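Local coordinates for protein serine acetyltransferase (Entamoeba histolytica, PDB 3Q1X) that probably catalyses the transfer of an acetyl group to the hydroxyl of L-serine, the O-acetylserine-forming step of cysteine biosynthesis, at residues F35-K40 and R152-S157; K100-T105 and V135-H140; D2-S7 and A91-L96; L41-F46 and A62-K67. All blocks are in the same frame, centred on the assembly; numbering follows the deposited sequence.

Contact 1 of 4, residues F35-K40 and R152-S157; sequences FTELQK and REMMES
Phe35 lays one face of its ring against the CB of Ser157, a CH-pi contact in which CB stands 3.7 Å from the ring centroid of Phe35 and 17° off the ring normal. The other face is taken by CB of Leu38, one turn on in the same chain, so the ring is sandwiched between the CB atoms of Leu38 and Ser157. Phe35 occupies the N-cap position of helix 36-45, and its chi1 of 66° tucks the ring between its own backbone N and carbonyl carbon, facing the 152-157 backbone.

Beside it, Glu37 and Met154 meet obliquely. CG of Met154 packs on CG of Glu37 at 3.7 Å, an aliphatic contact at the bend of the glutamate at chi2, and also lies against OE2. The two carboxylate oxygens then part company: OE2 is hydrogen-bonded to Tyr150, while OE1 accepts a 2.6 Å bond from a water. The water is also hydrogen-bonded to OG of Ser157 (2.8 Å) and so bridges Glu37 to Ser157.

Further out, Arg152 grips OE2 of Glu156 side-on with NE and NH2, the NE bond being 2.9 Å and nearly straight at 164°. Glu153 forms a salt bridge to Arg125 of a neighbouring subunit. The contact joins the start of helix 36-45 to helix 150-162, the last helix before the left-handed beta-helix of this hexapeptide-repeat acetyltransferase.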
loop_
_atom_site.group_PDB
_atom_site.type_symbol
_atom_site.label_atom_id
_atom_site.label_comp_id
_atom_site.label_asym_id
_atom_site.label_seq_id
_atom_site.Cartn_x
_atom_site.Cartn_y
_atom_site.Cartn_z
ATOM N N PHE A 35 6.956 -12.061 0.682
ATOM C CA PHE A 35 8.116 -12.006 -0.214
ATOM C C PHE A 35 9.398 -12.580 0.396
ATOM O O PHE A 35 9.619 -12.517 1.614
ATOM C CB PHE A 35 8.329 -10.601 -0.793
ATOM C CG PHE A 35 8.700 -9.552 0.224
ATOM C CD1 PHE A 35 10.032 -9.239 0.458
ATOM C CD2 PHE A 35 7.716 -8.821 0.883
ATOM C CE1 PHE A 35 10.382 -8.242 1.371
ATOM C CE2 PHE A 35 8.052 -7.826 1.806
ATOM C CZ PHE A 35 9.389 -7.535 2.046
ATOM N N THR A 36 10.243 -13.128 -0.473
ATOM C CA THR A 36 11.305 -14.048 -0.061
ATOM C C THR A 36 12.206 -13.507 1.045
ATOM O O THR A 36 12.401 -14.184 2.057
ATOM C CB THR A 36 12.154 -14.529 -1.260
ATOM O OG1 THR A 36 11.290 -15.015 -2.290
ATOM C CG2 THR A 36 13.099 -15.649 -0.838
ATOM N N GLU A 37 12.721 -12.289 0.862
ATOM C CA GLU A 37 13.689 -11.704 1.791
ATOM C C GLU A 37 13.119 -11.589 3.205
ATOM O O GLU A 37 13.786 -11.955 4.163
ATOM C CB GLU A 37 14.210 -10.352 1.293
ATOM C CG GLU A 37 14.943 -10.399 -0.065
ATOM C CD GLU A 37 14.031 -10.171 -1.265
ATOM O OE1 GLU A 37 12.818 -10.483 -1.195
ATOM O OE2 GLU A 37 14.533 -9.671 -2.298
ATOM N N LEU A 38 11.879 -11.105 3.316
ATOM C CA LEU A 38 11.188 -11.028 4.603
ATOM C C LEU A 38 10.875 -12.409 5.180
ATOM O O LEU A 38 11.123 -12.639 6.355
ATOM C CB LEU A 38 9.906 -10.191 4.504
ATOM C CG LEU A 38 9.144 -9.883 5.804
ATOM C CD1 LEU A 38 10.010 -9.113 6.817
ATOM C CD2 LEU A 38 7.864 -9.110 5.491
ATOM N N GLN A 39 10.359 -13.312 4.348
ATOM C CA GLN A 39 10.039 -14.686 4.762
ATOM C C GLN A 39 11.245 -15.343 5.437
ATOM O O GLN A 39 11.137 -15.885 6.541
ATOM C CB GLN A 39 9.576 -15.502 3.544
ATOM C CG GLN A 39 9.142 -16.933 3.845
ATOM C CD GLN A 39 7.731 -17.035 4.391
ATOM O OE1 GLN A 39 7.055 -16.031 4.602
ATOM N NE2 GLN A 39 7.277 -18.258 4.621
ATOM N N LYS A 40 12.394 -15.249 4.773
ATOM C CA LYS A 40 13.635 -15.852 5.252
ATOM C C LYS A 40 14.188 -15.160 6.493
ATOM O O LYS A 40 14.535 -15.825 7.460
ATOM C CB LYS A 40 14.679 -15.928 4.131
ATOM C CG LYS A 40 14.369 -16.976 3.050
ATOM C CD LYS A 40 13.787 -18.240 3.672
ATOM C CE LYS A 40 13.527 -19.332 2.652
ATOM N NZ LYS A 40 12.519 -20.286 3.196
ATOM N N ARG A 152 17.689 -1.739 -3.962
ATOM C CA ARG A 152 16.484 -0.961 -4.228
ATOM C C ARG A 152 15.271 -1.848 -4.531
ATOM O O ARG A 152 14.171 -1.570 -4.045
ATOM C CB ARG A 152 16.702 0.060 -5.349
ATOM C CG ARG A 152 15.435 0.841 -5.704
ATOM C CD ARG A 152 14.955 1.771 -4.579
ATOM N NE ARG A 152 13.769 2.541 -4.976
ATOM C CZ ARG A 152 13.790 3.697 -5.640
ATOM N NH1 ARG A 152 14.941 4.264 -5.996
ATOM N NH2 ARG A 152 12.650 4.293 -5.953
ATOM N N GLU A 153 15.472 -2.916 -5.314
ATOM C CA GLU A 153 14.391 -3.850 -5.648
ATOM C C GLU A 153 13.818 -4.499 -4.391
ATOM O O GLU A 153 12.604 -4.611 -4.228
ATOM C CB GLU A 153 14.883 -4.942 -6.603
ATOM C CG GLU A 153 13.781 -5.865 -7.111
ATOM C CD GLU A 153 14.221 -6.682 -8.313
ATOM O OE1 GLU A 153 15.295 -7.319 -8.249
ATOM O OE2 GLU A 153 13.496 -6.679 -9.320
ATOM N N MET A 154 14.717 -4.917 -3.505
ATOM C CA MET A 154 14.326 -5.489 -2.221
ATOM C C MET A 154 13.436 -4.527 -1.437
ATOM O O MET A 154 12.382 -4.915 -0.924
ATOM C CB MET A 154 15.571 -5.827 -1.407
ATOM C CG MET A 154 15.307 -6.717 -0.208
ATOM S SD MET A 154 16.748 -6.909 0.872
ATOM C CE MET A 154 18.039 -6.937 -0.333
ATOM N N MET A 155 13.845 -3.262 -1.364
ATOM C CA MET A 155 13.043 -2.270 -0.642
ATOM C C MET A 155 11.727 -1.907 -1.347
ATOM O O MET A 155 10.760 -1.495 -0.692
ATOM C CB MET A 155 13.855 -1.011 -0.346
ATOM C CG MET A 155 15.008 -1.223 0.610
ATOM S SD MET A 155 14.605 -2.194 2.058
ATOM C CE MET A 155 13.499 -1.078 2.928
ATOM N N GLU A 156 11.666 -2.090 -2.664
ATOM C CA GLU A 156 10.394 -1.942 -3.378
ATOM C C GLU A 156 9.393 -3.069 -3.053
ATOM O O GLU A 156 8.166 -2.862 -3.104
ATOM C CB GLU A 156 10.612 -1.809 -4.887
ATOM C CG GLU A 156 11.172 -0.445 -5.325
ATOM C CD GLU A 156 10.381 0.747 -4.822
ATOM O OE1 GLU A 156 9.145 0.653 -4.655
ATOM O OE2 GLU A 156 11.011 1.798 -4.604
ATOM N N SER A 157 9.906 -4.248 -2.702
ATOM C CA SER A 157 9.057 -5.299 -2.124
ATOM C C SER A 157 8.448 -4.847 -0.792
ATOM O O SER A 157 7.247 -4.990 -0.562
ATOM C CB SER A 157 9.819 -6.610 -1.946
ATOM O OG SER A 157 10.134 -7.196 -3.194
HETATM O O HOH W 1 11.131 -9.852 -3.086
#

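Contact 2 of 4, residues K100-T105 and V135-H140; sequences KRTLKT and VYRIAH
Arg137 reaches from helix 128-144 to the side of helix 82-113, where it meets Thr102 and Leu103. Its CB points at segment 100-105, and with CG beside the backbone N (chi1 -68°) and the chain extended from CG to NE, the side chain runs across to helix 82-113. CD is the first atom to touch: it has CG2 of Thr102 at 3.9 Å and CD2 of Leu103 at 4.1 Å, the leucine running counter to the arginine.

From NE outward the contact is with one methyl. CG2 of Thr102 sits over the centre of the guanidinium, 3.3 Å above its plane, with both NE and CZ of Arg137 at 3.4 Å from it. The threonine stands roughly perpendicular to the arginine and turns its methyl, not its hydroxyl, to the flat face; OG1 is bonded instead to the carbonyl of Ser98, a turn back in its own helix.

Here the helical domain meets the beta-helix. NH1 bonds to the carbonyl of Ile172, at the end of strand 171-172, and NH2 to that of Lys173, while NE forms a salt bridge with Asp106 of helix 82-113. All three guanidinium nitrogens thus have acceptors, which fixes the rotation of the buried group and probably favours its charged form. Thr105, just along the same helix from Thr102, hydrogen-bonds through OG1 to the carbonyl O of Thr102 at 2.6 Å and is also hydrogen-bonded to the backbone N of His175.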
loop_
_atom_site.group_PDB
_atom_site.type_symbol
_atom_site.label_atom_id
_atom_site.label_comp_id
_atom_site.label_asym_id
_atom_site.label_seq_id
_atom_site.Cartn_x
_atom_site.Cartn_y
_atom_site.Cartn_z
ATOM N N LYS A 100 20.825 -8.304 14.276
ATOM C CA LYS A 100 19.951 -8.994 15.235
ATOM C C LYS A 100 19.828 -8.193 16.542
ATOM O O LYS A 100 18.727 -7.977 17.043
ATOM C CB LYS A 100 20.468 -10.413 15.518
ATOM C CG LYS A 100 19.769 -11.133 16.677
ATOM C CD LYS A 100 18.304 -11.436 16.357
ATOM C CE LYS A 100 17.538 -11.828 17.613
ATOM N NZ LYS A 100 18.274 -12.823 18.440
ATOM N N ARG A 101 20.969 -7.751 17.075
ATOM C CA ARG A 101 20.988 -6.909 18.277
ATOM C C ARG A 101 20.208 -5.607 18.058
ATOM O O ARG A 101 19.397 -5.207 18.899
ATOM C CB ARG A 101 22.435 -6.634 18.712
ATOM C CG ARG A 101 23.142 -7.885 19.228
ATOM C CD ARG A 101 24.556 -7.630 19.762
ATOM N NE ARG A 101 25.550 -7.418 18.709
ATOM C CZ ARG A 101 26.386 -8.348 18.237
ATOM N NH1 ARG A 101 26.384 -9.587 18.716
ATOM N NH2 ARG A 101 27.241 -8.028 17.279
ATOM N N THR A 102 20.407 -4.977 16.902
ATOM C CA THR A 102 19.717 -3.727 16.617
ATOM C C THR A 102 18.210 -3.948 16.493
ATOM O O THR A 102 17.417 -3.129 16.971
ATOM C CB THR A 102 20.239 -3.064 15.334
ATOM O OG1 THR A 102 21.647 -2.866 15.448
ATOM C CG2 THR A 102 19.563 -1.719 15.118
ATOM N N LEU A 103 17.821 -5.047 15.847
ATOM C CA LEU A 103 16.397 -5.344 15.653
ATOM C C LEU A 103 15.691 -5.556 16.992
ATOM O O LEU A 103 14.519 -5.203 17.144
ATOM C CB LEU A 103 16.203 -6.551 14.731
ATOM C CG LEU A 103 16.399 -6.289 13.233
ATOM C CD1 LEU A 103 16.311 -7.600 12.474
ATOM C CD2 LEU A 103 15.379 -5.292 12.681
ATOM N N LYS A 104 16.410 -6.112 17.967
ATOM C CA LYS A 104 15.860 -6.236 19.317
ATOM C C LYS A 104 15.529 -4.860 19.892
ATOM O O LYS A 104 14.454 -4.680 20.477
ATOM C CB LYS A 104 16.815 -7.001 20.241
ATOM C CG LYS A 104 16.786 -8.501 20.012
ATOM C CD LYS A 104 17.799 -9.209 20.898
ATOM C CE LYS A 104 17.301 -9.330 22.328
ATOM N NZ LYS A 104 18.372 -9.828 23.251
ATOM N N THR A 105 16.445 -3.904 19.728
ATOM C CA THR A 105 16.213 -2.534 20.220
ATOM C C THR A 105 15.041 -1.858 19.500
ATOM O O THR A 105 14.248 -1.143 20.128
ATOM C CB THR A 105 17.470 -1.622 20.133
ATOM O OG1 THR A 105 17.742 -1.270 18.769
ATOM C CG2 THR A 105 18.705 -2.281 20.766
ATOM N N VAL A 135 13.981 -5.841 6.719
ATOM C CA VAL A 135 14.501 -5.912 5.369
ATOM C C VAL A 135 15.439 -4.728 5.124
ATOM O O VAL A 135 16.522 -4.908 4.580
ATOM C CB VAL A 135 13.365 -6.016 4.336
ATOM C CG1 VAL A 135 13.919 -6.047 2.935
ATOM C CG2 VAL A 135 12.496 -7.262 4.610
ATOM N N TYR A 136 15.056 -3.529 5.572
ATOM C CA TYR A 136 15.929 -2.363 5.427
ATOM C C TYR A 136 17.352 -2.585 5.969
ATOM O O TYR A 136 18.338 -2.175 5.343
ATOM C CB TYR A 136 15.347 -1.100 6.086
ATOM C CG TYR A 136 16.456 -0.129 6.447
ATOM C CD1 TYR A 136 17.051 0.682 5.473
ATOM C CD2 TYR A 136 16.974 -0.088 7.747
ATOM C CE1 TYR A 136 18.120 1.534 5.800
ATOM C CE2 TYR A 136 18.040 0.753 8.077
ATOM C CZ TYR A 136 18.604 1.556 7.102
ATOM O OH TYR A 136 19.658 2.382 7.435
ATOM N N ARG A 137 17.459 -3.223 7.131
ATOM C CA ARG A 137 18.764 -3.330 7.767
ATOM C C ARG A 137 19.707 -4.206 6.945
ATOM O O ARG A 137 20.928 -3.980 6.916
ATOM C CB ARG A 137 18.633 -3.776 9.227
ATOM C CG ARG A 137 17.975 -2.679 10.081
ATOM C CD ARG A 137 18.393 -2.721 11.546
ATOM N NE ARG A 137 17.641 -1.750 12.348
ATOM C CZ ARG A 137 17.935 -0.454 12.427
ATOM N NH1 ARG A 137 18.983 0.043 11.764
ATOM N NH2 ARG A 137 17.193 0.342 13.179
ATOM N N ILE A 138 19.132 -5.174 6.236
ATOM C CA ILE A 138 19.922 -5.995 5.321
ATOM C C ILE A 138 20.194 -5.259 4.004
ATOM O O ILE A 138 21.341 -5.211 3.555
ATOM C CB ILE A 138 19.309 -7.402 5.128
ATOM C CG1 ILE A 138 19.663 -8.301 6.331
ATOM C CG2 ILE A 138 19.790 -8.037 3.826
ATOM C CD1 ILE A 138 18.884 -8.017 7.608
ATOM N N ALA A 139 19.156 -4.658 3.412
ATOM C CA ALA A 139 19.311 -3.857 2.187
ATOM C C ALA A 139 20.393 -2.774 2.313
ATOM O O ALA A 139 21.145 -2.508 1.361
ATOM C CB ALA A 139 17.982 -3.245 1.778
ATOM N N HIS A 140 20.476 -2.148 3.485
ATOM C CA HIS A 140 21.502 -1.142 3.746
ATOM C C HIS A 140 22.935 -1.686 3.677
ATOM O O HIS A 140 23.836 -0.983 3.203
ATOM C CB HIS A 140 21.256 -0.418 5.076
ATOM C CG HIS A 140 22.195 0.722 5.319
ATOM N ND1 HIS A 140 22.238 1.836 4.509
ATOM C CD2 HIS A 140 23.143 0.909 6.268
ATOM C CE1 HIS A 140 23.169 2.662 4.951
ATOM N NE2 HIS A 140 23.726 2.128 6.023
#

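Contact 3 of 4, residues D2-S7 and A91-L96; sequences DNYIYS and AILEKL
In a nearly parallel helix-helix contact near the N-terminal end of the helical domain, away from the beta-helix, Tyr4 packs on Leu93 and Glu94, and Ile5 on Leu93. The axes of 2-7 and 91-96 run 10.1 Å apart at 15° to each other, and the spacing is spanned chiefly by the Tyr4 ring, with Leu93 and Ile5 meeting beside it. CB of Leu93 meets CE2 of Tyr4 at 3.7 Å, each side chain heading toward the other's helix, and its CD1 lies 3.8 Å from CG1 of Ile5. On the inner side this apolar patch continues into helix 59-79, where Leu93 touches Leu65 and Val69 and Ile5 touches Thr66.

On the outer side, the partly exposed tyrosine has its CG anti to the backbone N (chi1 -162°), which sends the ring across to the 91-96 helix with the backbone N of Glu94 near the ring plane, at its edge. Beyond that edge, OH of Tyr4 rests 3.3 Å from CA and 3.4 Å from CB of Glu94.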
loop_
_atom_site.group_PDB
_atom_site.type_symbol
_atom_site.label_atom_id
_atom_site.label_comp_id
_atom_site.label_asym_id
_atom_site.label_seq_id
_atom_site.Cartn_x
_atom_site.Cartn_y
_atom_site.Cartn_z
ATOM N N ASP A 2 29.876 -21.437 2.601
ATOM C CA ASP A 2 29.098 -22.327 3.471
ATOM C C ASP A 2 29.673 -22.447 4.888
ATOM O O ASP A 2 28.921 -22.582 5.857
ATOM C CB ASP A 2 28.928 -23.712 2.843
ATOM C CG ASP A 2 28.074 -23.682 1.580
ATOM O OD1 ASP A 2 26.854 -23.393 1.667
ATOM O OD2 ASP A 2 28.624 -23.965 0.499
ATOM N N ASN A 3 31.000 -22.383 5.004
ATOM C CA ASN A 3 31.654 -22.448 6.312
ATOM C C ASN A 3 31.431 -21.172 7.119
ATOM O O ASN A 3 31.251 -21.234 8.337
ATOM C CB ASN A 3 33.142 -22.779 6.171
ATOM C CG ASN A 3 33.382 -24.169 5.584
ATOM O OD1 ASN A 3 32.533 -25.051 5.687
ATOM N ND2 ASN A 3 34.545 -24.365 4.966
ATOM N N TYR A 4 31.420 -20.028 6.430
ATOM C CA TYR A 4 31.094 -18.743 7.055
ATOM C C TYR A 4 29.623 -18.710 7.480
ATOM O O TYR A 4 29.303 -18.196 8.545
ATOM C CB TYR A 4 31.431 -17.567 6.118
ATOM C CG TYR A 4 31.530 -16.216 6.811
ATOM C CD1 TYR A 4 32.427 -16.011 7.862
ATOM C CD2 TYR A 4 30.734 -15.137 6.407
ATOM C CE1 TYR A 4 32.524 -14.777 8.503
ATOM C CE2 TYR A 4 30.835 -13.880 7.048
ATOM C CZ TYR A 4 31.727 -13.721 8.097
ATOM O OH TYR A 4 31.850 -12.510 8.740
ATOM N N ILE A 5 28.746 -19.281 6.657
ATOM C CA ILE A 5 27.319 -19.411 6.988
ATOM C C ILE A 5 27.147 -20.226 8.260
ATOM O O ILE A 5 26.443 -19.795 9.174
ATOM C CB ILE A 5 26.490 -20.050 5.835
ATOM C CG1 ILE A 5 26.324 -19.054 4.686
ATOM C CG2 ILE A 5 25.114 -20.511 6.332
ATOM C CD1 ILE A 5 25.849 -19.667 3.377
ATOM N N TYR A 6 27.814 -21.380 8.330
ATOM C CA TYR A 6 27.759 -22.200 9.539
ATOM C C TYR A 6 28.149 -21.406 10.796
ATOM O O TYR A 6 27.490 -21.525 11.836
ATOM C CB TYR A 6 28.629 -23.469 9.453
ATOM C CG TYR A 6 28.815 -24.002 10.851
ATOM C CD1 TYR A 6 27.843 -24.811 11.448
ATOM C CD2 TYR A 6 29.898 -23.603 11.630
ATOM C CE1 TYR A 6 27.982 -25.246 12.759
ATOM C CE2 TYR A 6 30.037 -24.029 12.954
ATOM C CZ TYR A 6 29.080 -24.853 13.506
ATOM O OH TYR A 6 29.226 -25.273 14.806
ATOM N N SER A 7 29.224 -20.617 10.700
ATOM C CA SER A 7 29.730 -19.855 11.849
ATOM C C SER A 7 28.765 -18.757 12.263
ATOM O O SER A 7 28.558 -18.524 13.454
ATOM C CB SER A 7 31.110 -19.254 11.565
ATOM O OG SER A 7 31.029 -18.076 10.766
ATOM N N ALA A 91 29.565 -9.636 3.299
ATOM C CA ALA A 91 29.316 -8.447 4.125
ATOM C C ALA A 91 27.989 -8.489 4.879
ATOM O O ALA A 91 27.923 -8.099 6.049
ATOM C CB ALA A 91 29.392 -7.206 3.298
ATOM N N ILE A 92 26.927 -8.940 4.216
ATOM C CA ILE A 92 25.651 -9.170 4.904
ATOM C C ILE A 92 25.825 -10.185 6.044
ATOM O O ILE A 92 25.487 -9.906 7.202
ATOM C CB ILE A 92 24.536 -9.671 3.942
ATOM C CG1 ILE A 92 24.154 -8.589 2.936
ATOM C CG2 ILE A 92 23.293 -10.067 4.724
ATOM C CD1 ILE A 92 23.436 -9.116 1.702
ATOM N N LEU A 93 26.362 -11.357 5.706
ATOM C CA LEU A 93 26.607 -12.400 6.700
ATOM C C LEU A 93 27.373 -11.862 7.912
ATOM O O LEU A 93 26.947 -12.069 9.060
ATOM C CB LEU A 93 27.319 -13.604 6.065
ATOM C CG LEU A 93 26.441 -14.551 5.236
ATOM C CD1 LEU A 93 27.296 -15.427 4.332
ATOM C CD2 LEU A 93 25.528 -15.404 6.125
ATOM N N GLU A 94 28.469 -11.150 7.648
ATOM C CA GLU A 94 29.268 -10.487 8.686
ATOM C C GLU A 94 28.435 -9.655 9.662
ATOM O O GLU A 94 28.637 -9.738 10.875
ATOM C CB GLU A 94 30.328 -9.599 8.040
ATOM C CG GLU A 94 31.351 -9.042 9.021
ATOM C CD GLU A 94 32.246 -7.974 8.408
ATOM O OE1 GLU A 94 32.297 -7.851 7.160
ATOM O OE2 GLU A 94 32.910 -7.251 9.180
ATOM N N LYS A 95 27.498 -8.873 9.121
ATOM C CA LYS A 95 26.687 -7.946 9.912
ATOM C C LYS A 95 25.451 -8.556 10.575
ATOM O O LYS A 95 24.798 -7.886 11.367
ATOM C CB LYS A 95 26.239 -6.762 9.038
ATOM C CG LYS A 95 27.351 -5.815 8.622
ATOM C CD LYS A 95 27.646 -4.767 9.691
ATOM C CE LYS A 95 28.872 -3.966 9.306
ATOM N NZ LYS A 95 30.129 -4.755 9.479
ATOM N N LEU A 96 25.107 -9.808 10.265
ATOM C CA LEU A 96 23.828 -10.358 10.767
ATOM C C LEU A 96 23.692 -10.398 12.297
ATOM O O LEU A 96 22.605 -10.097 12.823
ATOM C CB LEU A 96 23.493 -11.721 10.134
ATOM C CG LEU A 96 23.159 -11.654 8.643
ATOM C CD1 LEU A 96 22.940 -13.057 8.084
ATOM C CD2 LEU A 96 21.933 -10.785 8.378
#

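Contact 4 of 4, residues L41-F46 and A62-K67; sequences LRKIFF and ASELTK
Ile44 and Leu65 make the apolar half of this contact, their side chains roughly perpendicular. CD1 of Ile44 rests 3.8 Å from CA of Leu65 and 3.9 Å from its CD1, so the isoleucine tip lies against both backbone and side chain. One residue back on helix 59-79, CB of Glu64 lies 4.1 Å from CG1 of Ile44.

The charged half is Lys43 with Glu64. CD of the extended lysine lies against the carboxylate, about equally far from CD (3.7 Å), OE1 and OE2 of Glu64. NZ of Lys43 stays 4.2 Å from OE2 of Glu64, beyond a salt bridge, so the two charges probably attract only weakly at this distance. The carboxylate's firm partner is Lys40, which forms a salt bridge to OE1.

The axes of 41-45 and 62-67 approach to 9.1 Å, at 147° between their N-to-C directions: two roughly antiparallel helices of the helical domain, with the short helix 47-50 between them in sequence. Helix 2-18 touches both, Leu12 on Ile44 and Ile5 on Leu65, while Leu96 of helix 82-113 packs on Leu65.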
loop_
_atom_site.group_PDB
_atom_site.type_symbol
_atom_site.label_atom_id
_atom_site.label_comp_id
_atom_site.label_asym_id
_atom_site.label_seq_id
_atom_site.Cartn_x
_atom_site.Cartn_y
_atom_site.Cartn_z
ATOM N N LEU A 41 14.243 -13.829 6.476
ATOM C CA LEU A 41 14.824 -13.083 7.586
ATOM C C LEU A 41 13.983 -13.194 8.859
ATOM O O LEU A 41 14.530 -13.200 9.968
ATOM C CB LEU A 41 15.065 -11.619 7.214
ATOM C CG LEU A 41 16.202 -11.290 6.242
ATOM C CD1 LEU A 41 16.034 -9.894 5.669
ATOM C CD2 LEU A 41 17.560 -11.427 6.923
ATOM N N ARG A 42 12.664 -13.296 8.688
ATOM C CA ARG A 42 11.750 -13.546 9.814
ATOM C C ARG A 42 12.126 -14.844 10.553
ATOM O O ARG A 42 12.206 -14.862 11.782
ATOM C CB ARG A 42 10.269 -13.530 9.363
ATOM C CG ARG A 42 9.790 -12.144 8.858
ATOM C CD ARG A 42 8.320 -11.747 9.107
ATOM N NE ARG A 42 7.340 -12.538 8.371
ATOM C CZ ARG A 42 6.086 -12.176 8.066
ATOM N NH1 ARG A 42 5.579 -10.973 8.354
ATOM N NH2 ARG A 42 5.324 -13.039 7.425
ATOM N N LYS A 43 12.390 -15.909 9.793
ATOM C CA LYS A 43 12.743 -17.219 10.351
ATOM C C LYS A 43 14.109 -17.198 11.023
ATOM O O LYS A 43 14.293 -17.778 12.101
ATOM C CB LYS A 43 12.706 -18.305 9.268
ATOM C CG LYS A 43 11.295 -18.692 8.849
ATOM C CD LYS A 43 11.269 -19.853 7.869
ATOM C CE LYS A 43 9.858 -20.414 7.765
ATOM N NZ LYS A 43 9.636 -21.175 6.510
ATOM N N ILE A 44 15.056 -16.516 10.382
ATOM C CA ILE A 44 16.438 -16.423 10.851
ATOM C C ILE A 44 16.559 -15.652 12.168
ATOM O O ILE A 44 17.218 -16.109 13.108
ATOM C CB ILE A 44 17.331 -15.763 9.767
ATOM C CG1 ILE A 44 17.348 -16.623 8.488
ATOM C CG2 ILE A 44 18.744 -15.508 10.297
ATOM C CD1 ILE A 44 17.888 -15.912 7.249
ATOM N N PHE A 45 15.926 -14.482 12.227
ATOM C CA PHE A 45 16.015 -13.613 13.401
ATOM C C PHE A 45 15.060 -13.968 14.533
ATOM O O PHE A 45 15.415 -13.803 15.697
ATOM C CB PHE A 45 15.817 -12.144 13.015
ATOM C CG PHE A 45 16.967 -11.546 12.248
ATOM C CD1 PHE A 45 18.287 -11.743 12.656
ATOM C CD2 PHE A 45 16.722 -10.752 11.132
ATOM C CE1 PHE A 45 19.349 -11.175 11.938
ATOM C CE2 PHE A 45 17.770 -10.169 10.420
ATOM C CZ PHE A 45 19.086 -10.382 10.821
ATOM N N PHE A 46 13.855 -14.423 14.192
ATOM C CA PHE A 46 12.838 -14.755 15.198
ATOM C C PHE A 46 12.136 -16.086 14.910
ATOM O O PHE A 46 10.921 -16.117 14.655
ATOM C CB PHE A 46 11.833 -13.597 15.326
ATOM C CG PHE A 46 12.483 -12.261 15.561
ATOM C CD1 PHE A 46 12.944 -11.912 16.827
ATOM C CD2 PHE A 46 12.662 -11.363 14.512
ATOM C CE1 PHE A 46 13.567 -10.688 17.047
ATOM C CE2 PHE A 46 13.282 -10.132 14.721
ATOM C CZ PHE A 46 13.736 -9.792 15.989
ATOM N N ALA A 62 20.747 -22.354 10.013
ATOM C CA ALA A 62 21.737 -22.458 8.944
ATOM C C ALA A 62 21.098 -22.750 7.590
ATOM O O ALA A 62 21.461 -22.133 6.593
ATOM C CB ALA A 62 22.789 -23.520 9.276
ATOM N N SER A 63 20.157 -23.695 7.573
ATOM C CA SER A 63 19.389 -24.047 6.377
ATOM C C SER A 63 18.673 -22.837 5.764
ATOM O O SER A 63 18.802 -22.577 4.566
ATOM C CB SER A 63 18.385 -25.163 6.700
ATOM O OG SER A 63 17.727 -25.626 5.529
ATOM N N GLU A 64 17.939 -22.090 6.588
ATOM C CA GLU A 64 17.248 -20.887 6.109
ATOM C C GLU A 64 18.220 -19.796 5.677
ATOM O O GLU A 64 18.000 -19.113 4.669
ATOM C CB GLU A 64 16.283 -20.345 7.170
ATOM C CG GLU A 64 15.219 -21.343 7.647
ATOM C CD GLU A 64 14.203 -21.748 6.580
ATOM O OE1 GLU A 64 14.100 -21.091 5.518
ATOM O OE2 GLU A 64 13.490 -22.744 6.818
ATOM N N LEU A 65 19.310 -19.651 6.428
ATOM C CA LEU A 65 20.320 -18.651 6.102
ATOM C C LEU A 65 20.950 -18.934 4.735
ATOM O O LEU A 65 21.205 -18.005 3.961
ATOM C CB LEU A 65 21.383 -18.568 7.205
ATOM C CG LEU A 65 22.442 -17.478 7.064
ATOM C CD1 LEU A 65 21.805 -16.112 6.850
ATOM C CD2 LEU A 65 23.364 -17.463 8.278
ATOM N N THR A 66 21.184 -20.217 4.447
ATOM C CA THR A 66 21.701 -20.672 3.152
ATOM C C THR A 66 20.736 -20.334 2.015
ATOM O O THR A 66 21.159 -19.840 0.966
ATOM C CB THR A 66 21.988 -22.201 3.179
ATOM O OG1 THR A 66 22.944 -22.474 4.210
ATOM C CG2 THR A 66 22.546 -22.700 1.832
ATOM N N LYS A 67 19.447 -20.602 2.225
ATOM C CA LYS A 67 18.433 -20.288 1.217
ATOM C C LYS A 67 18.414 -18.796 0.911
ATOM O O LYS A 67 18.361 -18.404 -0.259
ATOM C CB LYS A 67 17.042 -20.758 1.647
ATOM C CG LYS A 67 16.867 -22.263 1.659
ATOM C CD LYS A 67 15.385 -22.622 1.588
ATOM C CE LYS A 67 15.033 -23.812 2.474
ATOM N NZ LYS A 67 15.675 -25.080 2.039
#

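How the contacts relate
All four contacts lie in the helical part of the chain, ahead of the beta-helix strands, with centres about 12 to 19 Å apart. Contacts 1 and 4 share helix 36-45 and touch where Lys40 packs on Lys67; contacts 2 and 3 share helix 82-113. Along the chain, contact 4 is nested within the loops closed by contacts 1 and 3, contact 2 within that of contact 1, while contacts 1 and 3 interleave. Ile138 of contact 2 packs on Leu96 of contact 3 and on Leu41 and Phe45 of contact 4, and Met154 of contact 1 meets Val135 of contact 2. Through these shared helices and packed side chains the helices form one bundle. Contact 3 is remote from the beta-helix; contacts 1 and 2 lie closer to it.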